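Long-range contacts in gamma-glutamyltranspeptidase (Ggt) (Helicobacter pylori 26695, PDB 5BPK), which probably cleaves the gamma-glutamyl bond of compounds such as glutathione and transfers the glutamyl group to water or an amino-acid acceptor, as an Ntn hydrolase: residues 61-66 with 150-155; 107-112 with 253-258; 132-137 with 249-254. All blocks are in the same frame, centred on the assembly; numbering follows the deposited sequence.

Contact 1 of 3, residues 61-66 with 150-155; sequences AIDAAV and YGTKKL
With CG anti to its own carbonyl carbon (chi1 -61°), Asp63 holds its carboxylate out from helix 61-75 toward the loop at Gly151 to Lys153, where Thr152 turns OG1 between its own N and C (chi1 69°) to meet it. OD1 takes two backbone N-H groups: Thr152 N, at 2.8 Å from Asp63 OD1, uses the syn lone pair, while Lys153 N, at 2.9 Å from the same OD1, comes from well above the carboxylate plane with a nearly straight bond (169°). The other oxygen, Asp63 OD2, accepts the hydroxyl of Thr152 at 2.7 Å from OG1, and it also bonds Asn60 N, just before the helix. Glycine suits position 151: Gly151 CA is already 3.4 Å from Asp63 OD1, and a side chain would run into that oxygen. Lys153 lays its CG beside the carboxylate, but its ammonium goes on to Glu57 O. Next to this polar centre the contact is apolar: Ile62 CG1 packs on Tyr150 CB at 3.8 Å, and Val66 faces Leu155 more loosely. Leu147 and Leu158 flank Asp63 from helices 139-150 and 155-168. A buried aspartate thus ties the connection between those two helices to the first turn of a third; fed by backbone N-H groups and a hydroxyl, it probably keeps its negative charge without needing a direct salt bridge.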
ATOM      1  N   ALA A  61     -11.074  16.447  -2.532  1.00 11.56           N
ATOM      2  CA  ALA A  61     -10.598  15.074  -2.358  1.00 11.60           C
ATOM      3  C   ALA A  61      -9.396  14.989  -1.404  1.00 12.29           C
ATOM      4  O   ALA A  61      -9.236  13.986  -0.697  1.00 13.18           O
ATOM      5  CB  ALA A  61     -10.272  14.451  -3.708  1.00 11.28           C
ATOM      6  N   ILE A  62      -8.559  16.030  -1.389  1.00 10.64           N
ATOM      7  CA  ILE A  62      -7.399  16.057  -0.514  1.00 10.43           C
ATOM      8  C   ILE A  62      -7.834  16.226   0.945  1.00  9.80           C
ATOM      9  O   ILE A  62      -7.347  15.521   1.825  1.00 11.83           O
ATOM     10  CB  ILE A  62      -6.380  17.146  -0.916  1.00  9.02           C
ATOM     11  CG1 ILE A  62      -5.689  16.805  -2.255  1.00 12.74           C
ATOM     12  CG2 ILE A  62      -5.345  17.359   0.198  1.00 13.36           C
ATOM     13  CD1 ILE A  62      -6.504  17.082  -3.506  1.00 17.83           C
ATOM     14  N   ASP A  63      -8.730  17.182   1.198  1.00 11.27           N
ATOM     15  CA  ASP A  63      -9.298  17.361   2.540  1.00 11.84           C
ATOM     16  C   ASP A  63      -9.825  16.023   3.079  1.00 12.21           C
ATOM     17  O   ASP A  63      -9.509  15.631   4.201  1.00 12.87           O
ATOM     18  CB  ASP A  63     -10.436  18.378   2.533  1.00 12.24           C
ATOM     19  CG  ASP A  63     -10.000  19.762   2.079  1.00 13.68           C
ATOM     20  OD1 ASP A  63      -8.932  20.251   2.522  1.00 14.56           O
ATOM     21  OD2 ASP A  63     -10.748  20.373   1.286  1.00 14.33           O
ATOM     22  N   ALA A  64     -10.615  15.324   2.264  1.00 11.89           N
ATOM     23  CA  ALA A  64     -11.212  14.051   2.668  1.00 11.28           C
ATOM     24  C   ALA A  64     -10.119  13.016   2.926  1.00 10.40           C
ATOM     25  O   ALA A  64     -10.193  12.274   3.893  1.00 11.32           O
ATOM     26  CB  ALA A  64     -12.176  13.541   1.598  1.00 11.97           C
ATOM     27  N   ALA A  65      -9.115  12.970   2.053  1.00 11.40           N
ATOM     28  CA  ALA A  65      -8.012  12.019   2.195  1.00 10.61           C
ATOM     29  C   ALA A  65      -7.234  12.237   3.493  1.00 10.77           C
ATOM     30  O   ALA A  65      -6.824  11.279   4.153  1.00 10.57           O
ATOM     31  CB  ALA A  65      -7.086  12.090   0.987  1.00 10.80           C
ATOM     32  N   VAL A  66      -7.037  13.497   3.869  1.00  9.73           N
ATOM     33  CA  VAL A  66      -6.359  13.820   5.118  1.00 11.88           C
ATOM     34  C   VAL A  66      -7.190  13.379   6.336  1.00 10.31           C
ATOM     35  O   VAL A  66      -6.666  12.747   7.266  1.00 12.17           O
ATOM     36  CB  VAL A  66      -5.975  15.326   5.169  1.00 11.21           C
ATOM     37  CG1 VAL A  66      -5.526  15.732   6.594  1.00 14.23           C
ATOM     38  CG2 VAL A  66      -4.881  15.616   4.114  1.00 12.18           C
ATOM     39  N   TYR A 150      -2.604  21.456  -1.463  1.00 15.49           N
ATOM     40  CA  TYR A 150      -3.792  21.214  -2.286  1.00 16.20           C
ATOM     41  C   TYR A 150      -5.137  21.198  -1.564  1.00 16.68           C
ATOM     42  O   TYR A 150      -6.163  21.103  -2.227  1.00 17.30           O
ATOM     43  CB  TYR A 150      -3.645  19.899  -3.058  1.00 14.76           C
ATOM     44  CG  TYR A 150      -2.461  19.835  -3.988  1.00 16.70           C
ATOM     45  CD1 TYR A 150      -2.344  20.717  -5.066  1.00 20.37           C
ATOM     46  CD2 TYR A 150      -1.460  18.882  -3.813  1.00 20.21           C
ATOM     47  CE1 TYR A 150      -1.257  20.666  -5.924  1.00 18.36           C
ATOM     48  CE2 TYR A 150      -0.361  18.817  -4.683  1.00 21.18           C
ATOM     49  CZ  TYR A 150      -0.266  19.714  -5.732  1.00 19.44           C
ATOM     50  OH  TYR A 150       0.806  19.665  -6.596  1.00 21.99           O
ATOM     51  N   GLY A 151      -5.145  21.281  -0.235  1.00 16.24           N
ATOM     52  CA  GLY A 151      -6.385  21.223   0.544  1.00 18.01           C
ATOM     53  C   GLY A 151      -7.046  22.584   0.657  1.00 17.83           C
ATOM     54  O   GLY A 151      -6.480  23.603   0.244  1.00 18.54           O
ATOM     55  N   THR A 152      -8.253  22.594   1.212  1.00 16.70           N
ATOM     56  CA  THR A 152      -8.996  23.834   1.450  1.00 17.35           C
ATOM     57  C   THR A 152      -9.503  23.977   2.884  1.00 17.48           C
ATOM     58  O   THR A 152      -9.870  25.081   3.292  1.00 19.73           O
ATOM     59  CB  THR A 152     -10.193  23.970   0.484  1.00 17.54           C
ATOM     60  OG1 THR A 152     -11.195  22.993   0.801  1.00 17.59           O
ATOM     61  CG2 THR A 152      -9.744  23.817  -0.956  1.00 16.31           C
ATOM     62  N   LYS A 153      -9.534  22.886   3.648  1.00 16.71           N
ATOM     63  CA  LYS A 153     -10.024  22.918   5.026  1.00 18.50           C
ATOM     64  C   LYS A 153      -8.884  22.954   6.025  1.00 20.11           C
ATOM     65  O   LYS A 153      -7.744  22.662   5.688  1.00 21.99           O
ATOM     66  CB  LYS A 153     -10.934  21.725   5.304  1.00 18.93           C
ATOM     67  CG  LYS A 153     -12.157  21.678   4.408  1.00 21.66           C
ATOM     68  CD  LYS A 153     -13.450  21.672   5.198  1.00 31.11           C
ATOM     69  CE  LYS A 153     -14.666  21.847   4.290  1.00 31.50           C
ATOM     70  NZ  LYS A 153     -15.883  22.247   5.057  1.00 33.33           N
ATOM     71  N   LYS A 154      -9.201  23.366   7.245  1.00 21.04           N
ATOM     72  CA  LYS A 154      -8.203  23.465   8.305  1.00 23.42           C
ATOM     73  C   LYS A 154      -7.904  22.097   8.914  1.00 22.18           C
ATOM     74  O   LYS A 154      -8.799  21.265   9.080  1.00 20.33           O
ATOM     75  CB  LYS A 154      -8.667  24.446   9.383  1.00 25.84           C
ATOM     76  CG  LYS A 154      -8.854  25.878   8.871  1.00 28.63           C
ATOM     77  N   LEU A 155      -6.636  21.869   9.240  1.00 23.96           N
ATOM     78  CA  LEU A 155      -6.232  20.628   9.898  1.00 24.17           C
ATOM     79  C   LEU A 155      -7.125  20.315  11.101  1.00 23.61           C
ATOM     80  O   LEU A 155      -7.519  19.181  11.273  1.00 21.92           O
ATOM     81  CB  LEU A 155      -4.761  20.674  10.323  1.00 26.50           C
ATOM     82  CG  LEU A 155      -4.217  19.397  10.991  1.00 28.53           C
ATOM     83  CD1 LEU A 155      -4.214  18.218  10.018  1.00 27.60           C
ATOM     84  CD2 LEU A 155      -2.824  19.640  11.547  1.00 29.75           C
TER

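Contact 2 of 3, residues 107-112 with 253-258; sequences PLKATK and KEDLAS
Leu108 N donates to Asp255 OD1 over 2.7 Å, at an N-H...O angle of 156°, and enters on the syn lone pair of the carboxylate. The donor sits at the second position of a type I beta turn, Pro107 to Ala110, closed by Ala110 N bonding Pro107 O at 2.9 Å. That position leaves its N-H pointing out of the turn, available to an acceptor on helix 253-257. The Leu108 side chain then runs antiparallel alongside the Asp255 side chain, its CG 3.3 Å from Asp255 OD1, and ends with CD1 over the flat face of the Glu254 carboxylate, 3.7 Å from Glu254 CD and equally far from both oxygens. Glu254 can offer that surface because its chain is extended, with CG anti to the backbone N (chi1 -169°). Pro107 CB packs against the same carboxylate as Leu108 N, 3.7 Å from Asp255 OD2. The Lys109 chain, bent at chi2 and chi3, brings NZ toward the helix, 3.8 Å from Asp255 OD2, a long salt bridge that adds charge attraction more than a fixed direction. Asp255 OD2 also takes the N-H of Thr252, so one aspartate accepts an N-H at the start of its own helix and another from the turn. Pro107 and Leu108 also pack on Met41 and Asn67 of the neighbouring subunit. The turn follows strand 97-102, whereas helix 253-257, backed through Leu256 by helix 234-246, precedes strand 262-271, the neighbour of 97-102 in the antiparallel sheet.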
ATOM      1  N   PRO A 107      17.006   5.275   9.589  1.00 13.64           N
ATOM      2  CA  PRO A 107      17.543   6.310  10.457  1.00 13.85           C
ATOM      3  C   PRO A 107      18.998   6.645  10.142  1.00 14.14           C
ATOM      4  O   PRO A 107      19.693   5.876   9.459  1.00 15.33           O
ATOM      5  CB  PRO A 107      17.407   5.693  11.856  1.00 13.65           C
ATOM      6  CG  PRO A 107      16.286   4.737  11.729  1.00 15.30           C
ATOM      7  CD  PRO A 107      16.460   4.149  10.365  1.00 14.54           C
ATOM      8  N   LEU A 108      19.453   7.778  10.671  1.00 14.27           N
ATOM      9  CA  LEU A 108      20.809   8.271  10.413  1.00 16.51           C
ATOM     10  C   LEU A 108      21.877   7.274  10.843  1.00 16.98           C
ATOM     11  O   LEU A 108      22.954   7.212  10.239  1.00 19.39           O
ATOM     12  CB  LEU A 108      21.028   9.612  11.128  1.00 16.65           C
ATOM     13  CG  LEU A 108      20.387  10.821  10.451  1.00 19.92           C
ATOM     14  CD1 LEU A 108      20.122  11.962  11.444  1.00 21.14           C
ATOM     15  CD2 LEU A 108      21.263  11.277   9.296  1.00 19.93           C
ATOM     16  N   LYS A 109      21.584   6.496  11.884  1.00 16.79           N
ATOM     17  CA  LYS A 109      22.535   5.502  12.386  1.00 18.51           C
ATOM     18  C   LYS A 109      22.394   4.129  11.723  1.00 17.55           C
ATOM     19  O   LYS A 109      23.100   3.199  12.076  1.00 19.45           O
ATOM     20  CB  LYS A 109      22.456   5.411  13.921  1.00 20.14           C
ATOM     21  CG  LYS A 109      23.075   6.640  14.617  1.00 25.85           C
ATOM     22  CD  LYS A 109      22.054   7.564  15.284  1.00 32.80           C
ATOM     23  CE  LYS A 109      22.099   8.996  14.729  1.00 30.09           C
ATOM     24  NZ  LYS A 109      20.852   9.776  15.023  1.00 32.90           N
ATOM     25  N   ALA A 110      21.508   4.009  10.731  1.00 16.23           N
ATOM     26  CA  ALA A 110      21.336   2.760  10.003  1.00 15.95           C
ATOM     27  C   ALA A 110      22.586   2.373   9.218  1.00 16.84           C
ATOM     28  O   ALA A 110      23.310   3.231   8.715  1.00 18.55           O
ATOM     29  CB  ALA A 110      20.152   2.871   9.053  1.00 14.39           C
ATOM     30  N   THR A 111      22.818   1.069   9.115  1.00 17.42           N
ATOM     31  CA  THR A 111      23.929   0.529   8.342  1.00 17.43           C
ATOM     32  C   THR A 111      23.503  -0.711   7.562  1.00 17.73           C
ATOM     33  O   THR A 111      22.550  -1.412   7.921  1.00 16.83           O
ATOM     34  CB  THR A 111      25.134   0.180   9.247  1.00 19.94           C
ATOM     35  OG1 THR A 111      24.763  -0.832  10.185  1.00 21.67           O
ATOM     36  CG2 THR A 111      25.640   1.410   9.993  1.00 19.03           C
ATOM     37  N   LYS A 112      24.242  -0.976   6.494  1.00 16.62           N
ATOM     38  CA  LYS A 112      23.964  -2.086   5.589  1.00 17.67           C
ATOM     39  C   LYS A 112      23.686  -3.414   6.307  1.00 18.24           C
ATOM     40  O   LYS A 112      22.712  -4.103   6.018  1.00 19.82           O
ATOM     41  CB  LYS A 112      25.149  -2.230   4.632  1.00 19.47           C
ATOM     42  CG  LYS A 112      24.959  -3.252   3.546  1.00 22.71           C
ATOM     43  CD  LYS A 112      26.142  -3.232   2.587  1.00 25.66           C
ATOM     44  CE  LYS A 112      26.656  -4.624   2.327  1.00 34.80           C
ATOM     45  NZ  LYS A 112      27.353  -5.191   3.517  1.00 40.08           N
ATOM     46  N   LYS A 253      15.741  12.514  17.893  1.00 18.07           N
ATOM     47  CA  LYS A 253      15.161  13.810  17.559  1.00 18.70           C
ATOM     48  C   LYS A 253      15.736  14.381  16.252  1.00 17.96           C
ATOM     49  O   LYS A 253      15.037  15.089  15.531  1.00 18.14           O
ATOM     50  CB  LYS A 253      15.355  14.806  18.712  1.00 18.53           C
ATOM     51  CG  LYS A 253      14.430  14.545  19.884  1.00 20.97           C
ATOM     52  CD  LYS A 253      14.599  15.590  20.979  1.00 27.69           C
ATOM     53  CE  LYS A 253      15.855  15.347  21.796  1.00 32.82           C
ATOM     54  NZ  LYS A 253      15.914  16.241  22.995  1.00 36.19           N
ATOM     55  N   GLU A 254      16.998  14.077  15.956  1.00 17.48           N
ATOM     56  CA  GLU A 254      17.626  14.541  14.721  1.00 17.32           C
ATOM     57  C   GLU A 254      16.984  13.881  13.497  1.00 16.63           C
ATOM     58  O   GLU A 254      16.734  14.547  12.483  1.00 18.71           O
ATOM     59  CB  GLU A 254      19.135  14.290  14.718  1.00 19.75           C
ATOM     60  CG  GLU A 254      19.853  15.001  13.560  1.00 25.32           C
ATOM     61  CD  GLU A 254      21.354  14.748  13.512  1.00 29.57           C
ATOM     62  OE1 GLU A 254      21.881  14.008  14.377  1.00 32.15           O
ATOM     63  OE2 GLU A 254      22.005  15.293  12.594  1.00 34.58           O
ATOM     64  N   ASP A 255      16.698  12.586  13.599  1.00 17.05           N
ATOM     65  CA  ASP A 255      15.986  11.880  12.529  1.00 16.21           C
ATOM     66  C   ASP A 255      14.633  12.529  12.269  1.00 15.26           C
ATOM     67  O   ASP A 255      14.253  12.781  11.128  1.00 16.23           O
ATOM     68  CB  ASP A 255      15.759  10.413  12.889  1.00 17.01           C
ATOM     69  CG  ASP A 255      16.999   9.562  12.746  1.00 16.15           C
ATOM     70  OD1 ASP A 255      17.584   9.535  11.652  1.00 18.85           O
ATOM     71  OD2 ASP A 255      17.370   8.882  13.720  1.00 18.89           O
ATOM     72  N   LEU A 256      13.907  12.805  13.344  1.00 14.93           N
ATOM     73  CA  LEU A 256      12.544  13.306  13.232  1.00 15.57           C
ATOM     74  C   LEU A 256      12.544  14.716  12.644  1.00 14.48           C
ATOM     75  O   LEU A 256      11.757  15.009  11.744  1.00 14.47           O
ATOM     76  CB  LEU A 256      11.830  13.260  14.587  1.00 15.05           C
ATOM     77  CG  LEU A 256      11.581  11.850  15.143  1.00 14.40           C
ATOM     78  CD1 LEU A 256      11.319  11.895  16.644  1.00 16.83           C
ATOM     79  CD2 LEU A 256      10.468  11.097  14.421  1.00 13.24           C
ATOM     80  N   ALA A 257      13.453  15.573  13.125  1.00 16.43           N
ATOM     81  CA  ALA A 257      13.548  16.952  12.636  1.00 17.41           C
ATOM     82  C   ALA A 257      14.000  17.043  11.174  1.00 17.37           C
ATOM     83  O   ALA A 257      13.741  18.052  10.506  1.00 19.90           O
ATOM     84  CB  ALA A 257      14.480  17.777  13.538  1.00 18.67           C
ATOM     85  N   SER A 258      14.668  15.993  10.689  1.00 15.56           N
ATOM     86  CA  SER A 258      15.139  15.931   9.300  1.00 15.19           C
ATOM     87  C   SER A 258      14.238  15.120   8.346  1.00 13.30           C
ATOM     88  O   SER A 258      14.561  14.991   7.150  1.00 13.65           O
ATOM     89  CB  SER A 258      16.579  15.405   9.238  1.00 17.56           C
ATOM     90  OG  SER A 258      16.713  14.077   9.713  1.00 18.19           O
TER

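Contact 3 of 3, residues 132-137 with 249-254; sequences LAAGVP and GIITKE
Ile251 and Leu132 bury the most surface here, and each lies against a different part of the opposite segment. Ile251 has CG1 anti to its carbonyl carbon (chi1 -65°) and an extended end, so that CD1 reaches the backbone of 134-136: this methyl is 3.6 Å from Gly135 O, 3.7 Å from Ala134 O and 4.1 Å from Ala134 CB. Small residues at 134 and 135 let the isoleucine come this close to the main chain, while Val136 CG2 lies beside Ile251 CG1 at 4.4 Å. The same side chain also packs on Ile240 and Met244 of helix 234-246, and on Pro107. Leu132, whose CG is anti to its backbone N (chi1 -160°), sends CD1 across Ile250; the methyl meets CG2 of Ile250 at 3.8 Å and CG1 at 3.9 Å, both branches of the isoleucine. Beside them the two backbones meet directly, Gly249 CA lying 4.2 Å from Leu132 N. Gly135 N bonds Asn38 OD1 of the neighbouring subunit, and the bound dihydro-oxazole inhibitor lies about 11 Å from Gly135, so the contact does not touch it. No hydrogen bond joins the two segments, so shape and apolar burial hold them together, and the polar backbone of 132-137 is left to partners such as that subunit.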
ATOM      1  N   LEU A 132      14.173  -1.487  16.570  1.00 14.53           N
ATOM      2  CA  LEU A 132      15.178  -1.404  15.503  1.00 14.77           C
ATOM      3  C   LEU A 132      14.557  -1.655  14.119  1.00 14.62           C
ATOM      4  O   LEU A 132      15.125  -1.274  13.101  1.00 15.98           O
ATOM      5  CB  LEU A 132      16.323  -2.392  15.743  1.00 15.68           C
ATOM      6  CG  LEU A 132      17.609  -2.042  14.985  1.00 16.56           C
ATOM      7  CD1 LEU A 132      18.152  -0.687  15.439  1.00 18.08           C
ATOM      8  CD2 LEU A 132      18.671  -3.120  15.167  1.00 18.21           C
ATOM      9  N   ALA A 133      13.390  -2.297  14.100  1.00 13.50           N
ATOM     10  CA  ALA A 133      12.677  -2.605  12.856  1.00 12.51           C
ATOM     11  C   ALA A 133      12.062  -1.371  12.201  1.00 11.85           C
ATOM     12  O   ALA A 133      11.583  -1.457  11.063  1.00 12.75           O
ATOM     13  CB  ALA A 133      11.577  -3.630  13.120  1.00 14.09           C
ATOM     14  N   ALA A 134      12.049  -0.242  12.909  1.00 12.13           N
ATOM     15  CA  ALA A 134      11.320   0.960  12.447  1.00 12.48           C
ATOM     16  C   ALA A 134      12.157   1.932  11.625  1.00 13.18           C
ATOM     17  O   ALA A 134      13.280   2.288  12.007  1.00 15.03           O
ATOM     18  CB  ALA A 134      10.720   1.697  13.632  1.00 14.05           C
ATOM     19  N   GLY A 135      11.584   2.384  10.509  1.00 13.82           N
ATOM     20  CA  GLY A 135      12.061   3.567   9.805  1.00 13.17           C
ATOM     21  C   GLY A 135      11.448   4.828  10.394  1.00 11.92           C
ATOM     22  O   GLY A 135      10.485   4.769  11.164  1.00 12.59           O
ATOM     23  N   VAL A 136      12.004   5.980  10.032  1.00 11.51           N
ATOM     24  CA  VAL A 136      11.489   7.261  10.524  1.00 11.02           C
ATOM     25  C   VAL A 136      10.090   7.512   9.939  1.00 11.34           C
ATOM     26  O   VAL A 136       9.953   7.557   8.727  1.00 12.07           O
ATOM     27  CB  VAL A 136      12.428   8.430  10.143  1.00 10.47           C
ATOM     28  CG1 VAL A 136      11.938   9.705  10.792  1.00 11.78           C
ATOM     29  CG2 VAL A 136      13.869   8.129  10.570  1.00 13.73           C
ATOM     30  N   PRO A 137       9.047   7.658  10.792  1.00 11.84           N
ATOM     31  CA  PRO A 137       7.679   7.778  10.258  1.00 12.67           C
ATOM     32  C   PRO A 137       7.453   8.998   9.361  1.00 11.66           C
ATOM     33  O   PRO A 137       7.900  10.112   9.694  1.00 13.04           O
ATOM     34  CB  PRO A 137       6.825   7.916  11.510  1.00 12.31           C
ATOM     35  CG  PRO A 137       7.617   7.205  12.586  1.00 13.04           C
ATOM     36  CD  PRO A 137       9.050   7.542  12.262  1.00 12.65           C
ATOM     37  N   GLY A 249      16.481   0.800  20.048  1.00 20.21           N
ATOM     38  CA  GLY A 249      16.222   1.428  18.756  1.00 19.32           C
ATOM     39  C   GLY A 249      17.201   2.555  18.503  1.00 18.34           C
ATOM     40  O   GLY A 249      17.983   2.913  19.386  1.00 17.89           O
ATOM     41  N   ILE A 250      17.120   3.158  17.318  1.00 17.45           N
ATOM     42  CA  ILE A 250      18.087   4.176  16.914  1.00 17.24           C
ATOM     43  C   ILE A 250      17.506   5.510  16.411  1.00 17.63           C
ATOM     44  O   ILE A 250      18.259   6.428  16.086  1.00 17.36           O
ATOM     45  CB  ILE A 250      19.083   3.617  15.859  1.00 17.77           C
ATOM     46  CG1 ILE A 250      18.362   3.114  14.606  1.00 19.11           C
ATOM     47  CG2 ILE A 250      19.932   2.497  16.457  1.00 17.89           C
ATOM     48  CD1 ILE A 250      19.316   2.870  13.431  1.00 18.33           C
ATOM     49  N   ILE A 251      16.183   5.638  16.364  1.00 17.40           N
ATOM     50  CA  ILE A 251      15.573   6.887  15.908  1.00 16.06           C
ATOM     51  C   ILE A 251      15.718   7.956  16.987  1.00 18.34           C
ATOM     52  O   ILE A 251      15.455   7.708  18.166  1.00 19.18           O
ATOM     53  CB  ILE A 251      14.095   6.710  15.520  1.00 16.35           C
ATOM     54  CG1 ILE A 251      13.998   5.778  14.312  1.00 15.51           C
ATOM     55  CG2 ILE A 251      13.447   8.073  15.198  1.00 17.14           C
ATOM     56  CD1 ILE A 251      12.600   5.314  14.002  1.00 13.75           C
ATOM     57  N   THR A 252      16.166   9.130  16.557  1.00 19.43           N
ATOM     58  CA  THR A 252      16.455  10.244  17.443  1.00 19.10           C
ATOM     59  C   THR A 252      15.664  11.491  17.051  1.00 18.37           C
ATOM     60  O   THR A 252      15.031  11.548  15.992  1.00 17.75           O
ATOM     61  CB  THR A 252      17.948  10.619  17.359  1.00 19.11           C
ATOM     62  OG1 THR A 252      18.252  11.082  16.039  1.00 21.19           O
ATOM     63  CG2 THR A 252      18.835   9.432  17.710  1.00 19.68           C
ATOM     64  N   LYS A 253      15.741  12.514  17.893  1.00 18.07           N
ATOM     65  CA  LYS A 253      15.161  13.810  17.559  1.00 18.70           C
ATOM     66  C   LYS A 253      15.736  14.381  16.252  1.00 17.96           C
ATOM     67  O   LYS A 253      15.037  15.089  15.531  1.00 18.14           O
ATOM     68  CB  LYS A 253      15.355  14.806  18.712  1.00 18.53           C
ATOM     69  CG  LYS A 253      14.430  14.545  19.884  1.00 20.97           C
ATOM     70  CD  LYS A 253      14.599  15.590  20.979  1.00 27.69           C
ATOM     71  CE  LYS A 253      15.855  15.347  21.796  1.00 32.82           C
ATOM     72  NZ  LYS A 253      15.914  16.241  22.995  1.00 36.19           N
ATOM     73  N   GLU A 254      16.998  14.077  15.956  1.00 17.48           N
ATOM     74  CA  GLU A 254      17.626  14.541  14.721  1.00 17.32           C
ATOM     75  C   GLU A 254      16.984  13.881  13.497  1.00 16.63           C
ATOM     76  O   GLU A 254      16.734  14.547  12.483  1.00 18.71           O
ATOM     77  CB  GLU A 254      19.135  14.290  14.718  1.00 19.75           C
ATOM     78  CG  GLU A 254      19.853  15.001  13.560  1.00 25.32           C
ATOM     79  CD  GLU A 254      21.354  14.748  13.512  1.00 29.57           C
ATOM     80  OE1 GLU A 254      21.881  14.008  14.377  1.00 32.15           O
ATOM     81  OE2 GLU A 254      22.005  15.293  12.594  1.00 34.58           O
TER

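In the fold
Contacts 2 and 3 are neighbours, their centres 6 Å apart: both use helix 253-257 and share Lys253 and Glu254, and Pro107 packs on Ile251 where they meet. Contact 1 stands apart, about 28 Å from contact 3 and 29 Å from contact 2 between centres, and joins helix 61-75 to the connection between helices 139-150 and 155-168. All three are partly buried. Contact 3 has no exposed residue among those that touch and is held by aliphatic packing; contact 2, nearer the surface, mixes a backbone-to-carboxylate bond with exposed charged chains. Contacts 1 and 2 both rely on a buried aspartate near a helix start: in contact 1 it takes two backbone N-H groups from the facing loop, in contact 2 one.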